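Local coordinates for BH1478 protein (Bacillus halodurans, PDB 2QUP) that is of unknown function, a DUF327-family protein whose modelled chain folds almost wholly into four helices, at residues L46-I50 with L72-F76; I104-V108 with L139-I143; L66-K70 with L112-T116; R35-Y40 with E82-L87. One frame throughout, in Å; residues are numbered along the deposited sequence.

In the fold
The modelled chain is built mainly of four helices, 27-60, 63-88, 98-120 and 126-144, and the four contacts tie them together in antiparallel pairs. Contacts 1 and 4 both join helix 27-60 to helix 63-88, with centres about 16 Å apart; contact 1 is nested within the loop that contact 4 closes. Contact 2 pairs the last two helices, its centre about 13 Å from that of contact 1, which it touches through Met-47, Phe-76 and Leu-140. Contact 3 brings helix 63-88 against helix 98-120, so its segments alternate with those of the other three. Contacts 3 and 4, centres about 25 Å apart, sit on opposite sides of the chain's centre, evidence that the bundle is held along much of its length.

Contact 1 of 4, residues L46-I50 with L72-F76; sequences LMSKI and LVKEF
The CE methyl of Met-47 lies over one face of the Phe-76 ring, 3.9 Å from the centroid and 27° off the normal, in a CH-pi contact displaced toward the rim. The sulfur stands farther off and oblique, completing a Met-aromatic pair; bends at chi2 and chi3 fold the methionine chain so that its methyl turns to the ring. At the ring's edge, near its plane, Leu-46 CG lies 4.1 Å from Phe-76 CD1, while Ile-50 CD1 approaches that same carbon obliquely at 3.6 Å.

These residues belong to neighbouring helices of an antiparallel helical bundle; the axes of the two short segments pass 9.9 Å apart at 155°, and Leu-140 of helix 126-144 also touches both Met-47 and Phe-76. Replacing the Phe-76 ring by an alanine's methyl would probably leave Met-47 CE and Ile-50 CD1 facing a gap.

Aliphatic packing continues at Leu-72, where Ile-50 CG1 meets Leu-72 CB at 3.7 Å. Two further contacts bring carbon against polar groups: Leu-72 CD1 rests against the Lys-49 backbone, and on the outer side Leu-46 CD1 packs 3.6 Å from Glu-75 OE2, an apolar branch against an extended acidic chain.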
loop_
_atom_site.group_PDB
_atom_site.type_symbol
_atom_site.label_atom_id
_atom_site.label_comp_id
_atom_site.label_asym_id
_atom_site.label_seq_id
_atom_site.Cartn_x
_atom_site.Cartn_y
_atom_site.Cartn_z
ATOM N N LEU A 46 0.909 -8.036 -5.013
ATOM C CA LEU A 46 1.396 -6.674 -5.180
ATOM C C LEU A 46 2.326 -6.226 -4.050
ATOM O O LEU A 46 3.318 -5.562 -4.290
ATOM C CB LEU A 46 0.200 -5.734 -5.250
ATOM C CG LEU A 46 0.315 -4.369 -5.900
ATOM C CD1 LEU A 46 1.236 -4.396 -7.146
ATOM C CD2 LEU A 46 -1.067 -3.929 -6.276
ATOM N N MET A 47 2.000 -6.583 -2.818
ATOM C CA MET A 47 2.841 -6.234 -1.668
ATOM C C MET A 47 4.226 -6.923 -1.716
ATOM O O MET A 47 5.220 -6.385 -1.211
ATOM C CB MET A 47 2.087 -6.588 -0.392
ATOM C CG MET A 47 2.708 -6.125 0.924
ATOM S SD MET A 47 3.360 -4.445 0.942
ATOM C CE MET A 47 1.863 -3.491 1.075
ATOM N N SER A 48 4.271 -8.109 -2.319
ATOM C CA SER A 48 5.521 -8.831 -2.529
ATOM C C SER A 48 6.447 -8.043 -3.456
ATOM O O SER A 48 7.624 -7.837 -3.137
ATOM C CB SER A 48 5.251 -10.234 -3.095
ATOM O OG SER A 48 4.868 -11.138 -2.070
ATOM N N LYS A 49 5.906 -7.607 -4.598
ATOM C CA LYS A 49 6.566 -6.659 -5.502
ATOM C C LYS A 49 6.982 -5.372 -4.787
ATOM O O LYS A 49 8.126 -4.949 -4.861
ATOM C CB LYS A 49 5.628 -6.303 -6.634
ATOM C CG LYS A 49 5.404 -7.451 -7.592
ATOM C CD LYS A 49 4.398 -7.036 -8.656
ATOM C CE LYS A 49 4.351 -8.054 -9.764
ATOM N NZ LYS A 49 3.334 -9.080 -9.456
ATOM N N ILE A 50 6.053 -4.777 -4.065
ATOM C CA ILE A 50 6.334 -3.562 -3.301
ATOM C C ILE A 50 7.491 -3.748 -2.318
ATOM O O ILE A 50 8.352 -2.874 -2.216
ATOM C CB ILE A 50 5.057 -3.028 -2.608
ATOM C CG1 ILE A 50 4.043 -2.537 -3.645
ATOM C CG2 ILE A 50 5.350 -1.845 -1.730
ATOM C CD1 ILE A 50 2.707 -2.195 -3.025
ATOM N N LEU A 72 3.954 1.227 -8.035
ATOM C CA LEU A 72 3.404 0.066 -7.378
ATOM C C LEU A 72 2.543 0.475 -6.183
ATOM O O LEU A 72 1.456 -0.067 -5.983
ATOM C CB LEU A 72 4.538 -0.877 -6.951
ATOM C CG LEU A 72 5.297 -1.649 -8.024
ATOM C CD1 LEU A 72 6.387 -2.445 -7.358
ATOM C CD2 LEU A 72 4.363 -2.599 -8.785
ATOM N N VAL A 73 3.040 1.426 -5.380
ATOM C CA VAL A 73 2.368 1.812 -4.167
ATOM C C VAL A 73 1.029 2.456 -4.504
ATOM O O VAL A 73 -0.001 2.110 -3.912
ATOM C CB VAL A 73 3.223 2.790 -3.323
ATOM C CG1 VAL A 73 2.348 3.425 -2.269
ATOM C CG2 VAL A 73 4.331 2.034 -2.642
ATOM N N LYS A 74 1.055 3.350 -5.487
ATOM C CA LYS A 74 -0.146 4.007 -6.026
ATOM C C LYS A 74 -1.170 2.997 -6.547
ATOM O O LYS A 74 -2.385 3.188 -6.410
ATOM C CB LYS A 74 0.245 4.998 -7.138
ATOM C CG LYS A 74 -0.849 5.958 -7.624
ATOM C CD LYS A 74 -0.248 7.082 -8.478
ATOM C CE LYS A 74 -1.316 7.811 -9.300
ATOM N NZ LYS A 74 -0.773 8.437 -10.552
ATOM N N GLU A 75 -0.695 1.915 -7.156
ATOM C CA GLU A 75 -1.615 0.851 -7.605
ATOM C C GLU A 75 -2.261 0.063 -6.450
ATOM O O GLU A 75 -3.424 -0.346 -6.532
ATOM C CB GLU A 75 -0.895 -0.133 -8.507
ATOM C CG GLU A 75 -1.832 -1.173 -9.110
ATOM C CD GLU A 75 -1.099 -2.240 -9.858
ATOM O OE1 GLU A 75 -1.765 -3.082 -10.511
ATOM O OE2 GLU A 75 0.148 -2.225 -9.790
ATOM N N PHE A 76 -1.477 -0.169 -5.403
ATOM C CA PHE A 76 -1.927 -0.834 -4.192
ATOM C C PHE A 76 -3.019 -0.025 -3.502
ATOM O O PHE A 76 -4.069 -0.575 -3.201
ATOM C CB PHE A 76 -0.751 -1.024 -3.217
ATOM C CG PHE A 76 -1.062 -1.924 -2.047
ATOM C CD1 PHE A 76 -0.641 -3.256 -2.047
ATOM C CD2 PHE A 76 -1.775 -1.438 -0.934
ATOM C CE1 PHE A 76 -0.925 -4.110 -0.950
ATOM C CE2 PHE A 76 -2.077 -2.279 0.160
ATOM C CZ PHE A 76 -1.637 -3.611 0.171
#

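Contact 2 of 4, residues I104-V108 with L139-I143; sequences IVKEV and LLINI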
loop_
_atom_site.group_PDB
_atom_site.type_symbol
_atom_site.label_atom_id
_atom_site.label_comp_id
_atom_site.label_asym_id
_atom_site.label_seq_id
_atom_site.Cartn_x
_atom_site.Cartn_y
_atom_site.Cartn_z
ATOM N N ILE A 104 -5.674 7.144 6.529
ATOM C CA ILE A 104 -4.493 6.336 6.258
ATOM C C ILE A 104 -3.940 6.678 4.874
ATOM O O ILE A 104 -2.744 6.944 4.729
ATOM C CB ILE A 104 -4.807 4.816 6.395
ATOM C CG1 ILE A 104 -5.058 4.446 7.853
ATOM C CG2 ILE A 104 -3.671 3.954 5.870
ATOM C CD1 ILE A 104 -5.881 3.186 7.973
ATOM N N VAL A 105 -4.821 6.709 3.873
ATOM C CA VAL A 105 -4.467 7.156 2.525
ATOM C C VAL A 105 -3.808 8.522 2.457
ATOM O O VAL A 105 -2.839 8.717 1.710
ATOM C CB VAL A 105 -5.662 7.136 1.578
ATOM C CG1 VAL A 105 -5.251 7.636 0.192
ATOM C CG2 VAL A 105 -6.201 5.746 1.497
ATOM N N LYS A 106 -4.324 9.456 3.239
ATOM C CA LYS A 106 -3.713 10.767 3.375
ATOM C C LYS A 106 -2.328 10.741 4.017
ATOM O O LYS A 106 -1.438 11.494 3.610
ATOM C CB LYS A 106 -4.673 11.766 4.037
ATOM C CG LYS A 106 -5.947 12.051 3.155
ATOM C CD LYS A 106 -6.811 13.250 3.615
ATOM C CE LYS A 106 -7.289 13.105 5.066
ATOM N NZ LYS A 106 -8.706 12.648 5.185
ATOM N N GLU A 107 -2.120 9.858 4.983
ATOM C CA GLU A 107 -0.798 9.729 5.606
ATOM C C GLU A 107 0.218 9.043 4.704
ATOM O O GLU A 107 1.413 9.307 4.816
ATOM C CB GLU A 107 -0.883 8.960 6.913
ATOM C CG GLU A 107 -0.866 9.815 8.168
ATOM C CD GLU A 107 0.385 10.670 8.298
ATOM O OE1 GLU A 107 0.250 11.860 8.672
ATOM O OE2 GLU A 107 1.496 10.155 8.037
ATOM N N VAL A 108 -0.259 8.144 3.837
ATOM C CA VAL A 108 0.569 7.482 2.845
ATOM C C VAL A 108 1.111 8.528 1.873
ATOM O O VAL A 108 2.320 8.576 1.632
ATOM C CB VAL A 108 -0.226 6.372 2.032
ATOM C CG1 VAL A 108 0.580 5.912 0.833
ATOM C CG2 VAL A 108 -0.514 5.153 2.895
ATOM N N LEU A 139 1.466 1.583 7.000
ATOM C CA LEU A 139 0.239 2.263 6.631
ATOM C C LEU A 139 -0.551 1.474 5.561
ATOM O O LEU A 139 -1.776 1.324 5.664
ATOM C CB LEU A 139 0.549 3.685 6.174
ATOM C CG LEU A 139 1.204 4.577 7.247
ATOM C CD1 LEU A 139 1.784 5.845 6.646
ATOM C CD2 LEU A 139 0.210 4.913 8.321
ATOM N N LEU A 140 0.143 0.955 4.565
ATOM C CA LEU A 140 -0.536 0.329 3.402
ATOM C C LEU A 140 -1.414 -0.862 3.735
ATOM O O LEU A 140 -2.518 -1.052 3.171
ATOM C CB LEU A 140 0.497 -0.119 2.372
ATOM C CG LEU A 140 1.092 0.901 1.392
ATOM C CD1 LEU A 140 2.080 0.195 0.493
ATOM C CD2 LEU A 140 0.046 1.634 0.561
ATOM N N ILE A 141 -0.902 -1.715 4.611
ATOM C CA ILE A 141 -1.630 -2.929 4.969
ATOM C C ILE A 141 -2.865 -2.616 5.829
ATOM O O ILE A 141 -3.805 -3.400 5.886
ATOM C CB ILE A 141 -0.707 -3.993 5.637
ATOM C CG1 ILE A 141 -0.035 -3.426 6.886
ATOM C CG2 ILE A 141 0.354 -4.507 4.664
ATOM C CD1 ILE A 141 0.801 -4.434 7.647
ATOM N N ASN A 142 -2.854 -1.464 6.498
ATOM C CA ASN A 142 -4.003 -1.017 7.280
ATOM C C ASN A 142 -5.137 -0.385 6.472
ATOM O O ASN A 142 -6.170 -0.046 7.044
ATOM C CB ASN A 142 -3.571 -0.004 8.314
ATOM C CG ASN A 142 -2.638 -0.578 9.346
ATOM O OD1 ASN A 142 -2.662 -1.766 9.639
ATOM N ND2 ASN A 142 -1.815 0.282 9.919
ATOM N N ILE A 143 -4.937 -0.189 5.168
ATOM C CA ILE A 143 -5.937 0.493 4.335
ATOM C C ILE A 143 -7.188 -0.343 4.297
ATOM O O ILE A 143 -8.276 0.150 4.604
ATOM C CB ILE A 143 -5.452 0.828 2.874
ATOM C CG1 ILE A 143 -4.480 2.013 2.888
ATOM C CG2 ILE A 143 -6.633 1.320 2.046
ATOM C CD1 ILE A 143 -3.606 2.154 1.638
#
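Ile-104 reaches across to the backbone of 139-143 with both branches of its side chain. From CB, the CG2 methyl stands anti to the backbone N and meets two things: the carbonyl oxygen Leu-139 O at 3.2 Å, a close packing contact, and Ile-143 CG1 at 3.6 Å. The other branch leaves through CG1, placed anti to the carbonyl carbon (chi1 -70°), and ends at CD1, which lies 3.4 Å from Asn-142 O and also nears Asn-142 CB. Cutting this residue back to an alanine would take away both branches and would probably open a gap beside Ile-143 and the Leu-139 carbonyl.

One turn on, Val-108 CG2 packs against Leu-139 CB at 3.7 Å, the two side chains lying alongside and pointing opposite ways. Leu-139 CD1 continues outward to Glu-107 O, 3.9 Å away; the carboxylate of Glu-107 is engaged by Arg-110 in a salt bridge. Ile-143 also touches Ala-80 and Val-81, which places helix 63-88 against this antiparallel pair of the bundle. The segment axes come within 9.3 Å at 154°. With methyls and methylenes meeting one another and backbone carbonyls, the pairing depends on close shape matching rather than on directed polar bonds between the two segments.

Contact 3 of 4, residues L66-K70 with L112-T116; sequences LRKYK and LLDLT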
loop_
_atom_site.group_PDB
_atom_site.type_symbol
_atom_site.label_atom_id
_atom_site.label_comp_id
_atom_site.label_asym_id
_atom_site.label_seq_id
_atom_site.Cartn_x
_atom_site.Cartn_y
_atom_site.Cartn_z
ATOM N N LEU A 66 12.698 4.902 -7.478
ATOM C CA LEU A 66 11.578 5.665 -6.921
ATOM C C LEU A 66 10.331 5.635 -7.821
ATOM O O LEU A 66 9.231 5.317 -7.373
ATOM C CB LEU A 66 12.006 7.104 -6.599
ATOM C CG LEU A 66 11.021 7.957 -5.791
ATOM C CD1 LEU A 66 10.835 7.503 -4.332
ATOM C CD2 LEU A 66 11.414 9.398 -5.840
ATOM N N ARG A 67 10.516 5.936 -9.088
ATOM C CA ARG A 67 9.423 5.878 -10.045
ATOM C C ARG A 67 8.710 4.520 -9.973
ATOM O O ARG A 67 7.483 4.475 -9.826
ATOM C CB ARG A 67 9.937 6.136 -11.466
ATOM C CG ARG A 67 9.927 7.603 -11.922
ATOM C CD ARG A 67 10.883 7.888 -13.115
ATOM N NE ARG A 67 10.989 6.778 -14.065
ATOM C CZ ARG A 67 12.116 6.397 -14.671
ATOM N NH1 ARG A 67 13.260 7.033 -14.459
ATOM N NH2 ARG A 67 12.095 5.375 -15.512
ATOM N N LYS A 68 9.471 3.427 -10.048
ATOM C CA LYS A 68 8.887 2.084 -10.045
ATOM C C LYS A 68 8.186 1.768 -8.712
ATOM O O LYS A 68 7.118 1.177 -8.701
ATOM C CB LYS A 68 9.926 1.014 -10.414
ATOM C CG LYS A 68 9.394 -0.414 -10.318
ATOM C CD LYS A 68 10.037 -1.395 -11.284
ATOM C CE LYS A 68 9.392 -2.768 -11.146
ATOM N NZ LYS A 68 7.911 -2.665 -11.232
ATOM N N TYR A 69 8.784 2.199 -7.609
ATOM C CA TYR A 69 8.220 2.052 -6.255
ATOM C C TYR A 69 6.851 2.724 -6.103
ATOM O O TYR A 69 5.863 2.085 -5.717
ATOM C CB TYR A 69 9.187 2.673 -5.227
ATOM C CG TYR A 69 8.696 2.523 -3.803
ATOM C CD1 TYR A 69 8.682 1.276 -3.183
ATOM C CD2 TYR A 69 8.218 3.620 -3.084
ATOM C CE1 TYR A 69 8.223 1.124 -1.879
ATOM C CE2 TYR A 69 7.743 3.476 -1.782
ATOM C CZ TYR A 69 7.760 2.228 -1.188
ATOM O OH TYR A 69 7.304 2.082 0.095
ATOM N N LYS A 70 6.803 4.011 -6.439
ATOM C CA LYS A 70 5.594 4.801 -6.290
ATOM C C LYS A 70 4.517 4.362 -7.274
ATOM O O LYS A 70 3.353 4.490 -6.963
ATOM C CB LYS A 70 5.900 6.291 -6.417
ATOM C CG LYS A 70 6.748 6.818 -5.247
ATOM C CD LYS A 70 7.295 8.205 -5.491
ATOM C CE LYS A 70 6.237 9.233 -5.830
ATOM N NZ LYS A 70 6.877 10.577 -5.800
ATOM N N LEU A 112 4.965 9.440 1.096
ATOM C CA LEU A 112 5.509 9.321 -0.242
ATOM C C LEU A 112 6.242 10.580 -0.693
ATOM O O LEU A 112 7.327 10.492 -1.279
ATOM C CB LEU A 112 4.402 8.958 -1.241
ATOM C CG LEU A 112 4.011 7.489 -1.199
ATOM C CD1 LEU A 112 2.840 7.178 -2.216
ATOM C CD2 LEU A 112 5.253 6.590 -1.492
ATOM N N LEU A 113 5.662 11.744 -0.390
ATOM C CA LEU A 113 6.263 13.033 -0.742
ATOM C C LEU A 113 7.546 13.238 0.054
ATOM O O LEU A 113 8.519 13.755 -0.472
ATOM C CB LEU A 113 5.285 14.177 -0.463
ATOM C CG LEU A 113 4.032 14.295 -1.339
ATOM C CD1 LEU A 113 3.037 15.308 -0.736
ATOM C CD2 LEU A 113 4.397 14.680 -2.757
ATOM N N ASP A 114 7.549 12.799 1.308
ATOM C CA ASP A 114 8.728 12.921 2.181
ATOM C C ASP A 114 9.871 12.002 1.771
ATOM O O ASP A 114 11.057 12.276 2.033
ATOM C CB ASP A 114 8.344 12.606 3.622
ATOM C CG ASP A 114 7.606 13.740 4.288
ATOM O OD1 ASP A 114 7.175 13.541 5.437
ATOM O OD2 ASP A 114 7.460 14.824 3.671
ATOM N N LEU A 115 9.488 10.902 1.149
ATOM C CA LEU A 115 10.413 9.931 0.615
ATOM C C LEU A 115 11.092 10.453 -0.643
ATOM O O LEU A 115 12.309 10.377 -0.751
ATOM C CB LEU A 115 9.671 8.618 0.297
ATOM C CG LEU A 115 10.469 7.486 -0.343
ATOM C CD1 LEU A 115 11.527 6.948 0.616
ATOM C CD2 LEU A 115 9.538 6.375 -0.767
ATOM N N THR A 116 10.294 10.954 -1.594
ATOM C CA THR A 116 10.792 11.687 -2.742
ATOM C C THR A 116 11.857 12.710 -2.397
ATOM O O THR A 116 12.919 12.737 -3.006
ATOM C CB THR A 116 9.665 12.323 -3.527
ATOM O OG1 THR A 116 8.667 11.328 -3.768
ATOM C CG2 THR A 116 10.172 12.803 -4.875
#
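Thr-116 OG1 joins two bonds: it accepts from Lys-70 NZ at 2.8 Å across the contact, and it donates to Leu-112 O, one turn back in its own helix, at 2.9 Å. This polar link spans helices 63-88 and 98-120 of the antiparallel bundle, whose segments run at 172° to each other with axes 11.7 Å apart. The chi1 of Thr-116, -49°, sets OG1 beside its own backbone N. From there the hydroxyl reaches Leu-112 O tilted 31° from the carbonyl plane, while the Thr-116 N-H arrives from the opposite face, so one carbonyl takes both donors. With its proton committed to that carbonyl, the hydroxyl offers its oxygen to the lysine.

Lys-70 gets there through a bend at chi3, and its ammonium also bonds a glycerol molecule, probably left from crystallisation.

Nearer the core, where Leu-66, Tyr-69 and Leu-115 are buried, the packing is apolar. Leu-115 CD2 approaches the Tyr-69 ring obliquely, 3.6 Å from CE2; a contact of Leu-112 CD2 with the same ring carbon rests on one of two conformers and is doubtful. Val-133 and Ile-136 of helix 126-144 also touch this ring. Leu-66 splits its branches: CD1 faces Leu-115 CD2 at 4.0 Å, while CD2 meets Thr-116 CG2 at 3.8 Å.

Contact 4 of 4, residues R35-Y40 with E82-L87; sequences RDEKAY and ELGLRL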
loop_
_atom_site.group_PDB
_atom_site.type_symbol
_atom_site.label_atom_id
_atom_site.label_comp_id
_atom_site.label_asym_id
_atom_site.label_seq_id
_atom_site.Cartn_x
_atom_site.Cartn_y
_atom_site.Cartn_z
ATOM N N ARG A 35 -14.890 -12.962 -4.046
ATOM C CA ARG A 35 -14.420 -11.723 -4.644
ATOM C C ARG A 35 -13.447 -10.994 -3.717
ATOM O O ARG A 35 -12.382 -10.548 -4.160
ATOM C CB ARG A 35 -15.594 -10.820 -4.996
ATOM C CG ARG A 35 -15.187 -9.583 -5.756
ATOM C CD ARG A 35 -16.218 -8.497 -5.659
ATOM N NE ARG A 35 -15.843 -7.359 -6.489
ATOM C CZ ARG A 35 -16.582 -6.265 -6.643
ATOM N NH1 ARG A 35 -17.750 -6.139 -6.021
ATOM N NH2 ARG A 35 -16.148 -5.290 -7.425
ATOM N N ASP A 36 -13.811 -10.910 -2.435
ATOM C CA ASP A 36 -12.980 -10.273 -1.413
ATOM C C ASP A 36 -11.682 -11.033 -1.225
ATOM O O ASP A 36 -10.625 -10.431 -1.056
ATOM C CB ASP A 36 -13.725 -10.190 -0.075
ATOM C CG ASP A 36 -14.972 -9.309 -0.140
ATOM O OD1 ASP A 36 -15.782 -9.362 0.806
ATOM O OD2 ASP A 36 -15.155 -8.566 -1.129
ATOM N N GLU A 37 -11.779 -12.358 -1.269
ATOM C CA GLU A 37 -10.637 -13.247 -1.091
ATOM C C GLU A 37 -9.599 -13.086 -2.197
ATOM O O GLU A 37 -8.403 -12.977 -1.920
ATOM C CB GLU A 37 -11.114 -14.692 -1.061
ATOM C CG GLU A 37 -10.686 -15.466 0.161
ATOM C CD GLU A 37 -11.666 -16.575 0.497
ATOM O OE1 GLU A 37 -11.859 -17.482 -0.348
ATOM O OE2 GLU A 37 -12.249 -16.533 1.602
ATOM N N LYS A 38 -10.074 -13.074 -3.439
ATOM C CA LYS A 38 -9.223 -12.913 -4.611
ATOM C C LYS A 38 -8.593 -11.545 -4.649
ATOM O O LYS A 38 -7.439 -11.418 -5.003
ATOM C CB LYS A 38 -10.014 -13.145 -5.905
ATOM C CG LYS A 38 -10.311 -14.607 -6.187
ATOM C CD LYS A 38 -10.946 -14.791 -7.560
ATOM C CE LYS A 38 -11.852 -16.029 -7.600
ATOM N NZ LYS A 38 -12.027 -16.580 -8.979
ATOM N N ALA A 39 -9.357 -10.519 -4.290
ATOM C CA ALA A 39 -8.831 -9.161 -4.197
ATOM C C ALA A 39 -7.726 -9.060 -3.145
ATOM O O ALA A 39 -6.706 -8.406 -3.369
ATOM C CB ALA A 39 -9.950 -8.191 -3.898
ATOM N N TYR A 40 -7.927 -9.731 -2.012
ATOM C CA TYR A 40 -6.911 -9.842 -0.963
ATOM C C TYR A 40 -5.631 -10.510 -1.460
ATOM O O TYR A 40 -4.524 -10.081 -1.120
ATOM C CB TYR A 40 -7.460 -10.624 0.242
ATOM C CG TYR A 40 -6.485 -10.749 1.405
ATOM C CD1 TYR A 40 -6.239 -9.673 2.248
ATOM C CD2 TYR A 40 -5.815 -11.945 1.664
ATOM C CE1 TYR A 40 -5.352 -9.777 3.315
ATOM C CE2 TYR A 40 -4.927 -12.050 2.737
ATOM C CZ TYR A 40 -4.707 -10.961 3.551
ATOM O OH TYR A 40 -3.836 -11.054 4.608
ATOM N N GLU A 82 -10.554 0.249 -2.485
ATOM C CA GLU A 82 -11.714 -0.408 -3.078
ATOM C C GLU A 82 -12.156 -1.626 -2.279
ATOM O O GLU A 82 -13.345 -1.773 -2.004
ATOM C CB GLU A 82 -11.432 -0.798 -4.524
ATOM C CG GLU A 82 -12.687 -1.039 -5.336
ATOM C CD GLU A 82 -12.438 -1.899 -6.549
ATOM O OE1 GLU A 82 -13.405 -2.154 -7.295
ATOM O OE2 GLU A 82 -11.278 -2.320 -6.760
ATOM N N LEU A 83 -11.201 -2.474 -1.885
ATOM C CA LEU A 83 -11.476 -3.572 -0.952
ATOM C C LEU A 83 -11.936 -3.119 0.442
ATOM O O LEU A 83 -12.942 -3.615 0.943
ATOM C CB LEU A 83 -10.275 -4.520 -0.840
ATOM C CG LEU A 83 -10.462 -5.783 0.008
ATOM C CD1 LEU A 83 -11.577 -6.682 -0.549
ATOM C CD2 LEU A 83 -9.156 -6.550 0.162
ATOM N N GLY A 84 -11.196 -2.194 1.056
ATOM C CA GLY A 84 -11.570 -1.594 2.339
ATOM C C GLY A 84 -13.000 -1.100 2.480
ATOM O O GLY A 84 -13.681 -1.418 3.461
ATOM N N LEU A 85 -13.446 -0.334 1.487
ATOM C CA LEU A 85 -14.790 0.221 1.460
ATOM C C LEU A 85 -15.855 -0.849 1.280
ATOM O O LEU A 85 -16.962 -0.696 1.791
ATOM C CB LEU A 85 -14.934 1.292 0.363
ATOM C CG LEU A 85 -14.118 2.592 0.450
ATOM C CD1 LEU A 85 -14.325 3.405 -0.812
ATOM C CD2 LEU A 85 -14.457 3.435 1.698
ATOM N N ARG A 86 -15.535 -1.922 0.563
ATOM C CA ARG A 86 -16.487 -3.027 0.431
ATOM C C ARG A 86 -16.601 -3.853 1.711
ATOM O O ARG A 86 -17.705 -4.210 2.130
ATOM C CB ARG A 86 -16.132 -3.923 -0.745
ATOM C CG ARG A 86 -17.333 -4.614 -1.371
ATOM C CD ARG A 86 -16.992 -5.204 -2.740
ATOM N NE ARG A 86 -15.889 -6.172 -2.702
ATOM C CZ ARG A 86 -14.699 -5.991 -3.275
ATOM N NH1 ARG A 86 -14.436 -4.870 -3.934
ATOM N NH2 ARG A 86 -13.768 -6.933 -3.189
ATOM N N LEU A 87 -15.459 -4.132 2.340
ATOM C CA LEU A 87 -15.413 -4.863 3.604
ATOM C C LEU A 87 -16.156 -4.165 4.732
ATOM O O LEU A 87 -16.672 -4.840 5.622
ATOM C CB LEU A 87 -13.980 -5.106 4.052
ATOM C CG LEU A 87 -13.117 -6.111 3.297
ATOM C CD1 LEU A 87 -11.800 -6.301 4.046
ATOM C CD2 LEU A 87 -13.851 -7.433 3.094
#
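Asp-36 OD2 is gripped side-on by Arg-86, with NE and NH2 each donating to this one oxygen at 3.0 Å. The bonds are bent, with N-H...O angles of 145° from NE and 142° from NH2, as expected when two nitrogens converge on a single acceptor. That oxygen is met nearly along its C-O bond by NE and on its anti side by NH2, and it lies close to the guanidinium plane. The other carboxylate oxygen, OD1, forms a salt bridge with Arg-90 NE, so both oxygens of Asp-36 have arginine partners.

Over one face of the Arg-86 guanidinium lies that of Arg-35, stacked with centres 3.9 Å apart and planes 8° from parallel. Arg-35 is extended from CG to NE, which carries its flat end across to Arg-86. The carboxylate of Asp-36 is likely to make this close pairing of guanidinium groups tolerable, and Glu-82 OE1, 4.2 Å from Arg-35 NH2, adds a longer-range opposite charge well out of the guanidinium plane.

Farther in, Leu-83 packs CD1 against Ala-39 CB at 4.0 Å, and its CD2 nears the backbone N of Tyr-40. Leu-87 CD2 lies 3.6 Å from Asp-36 OD1. Helices 27-60 and 63-88 thus pair antiparallel here at the surface of the helical bundle, with the salt bridge and the stack outside the Leu-83 and Ala-39 packing.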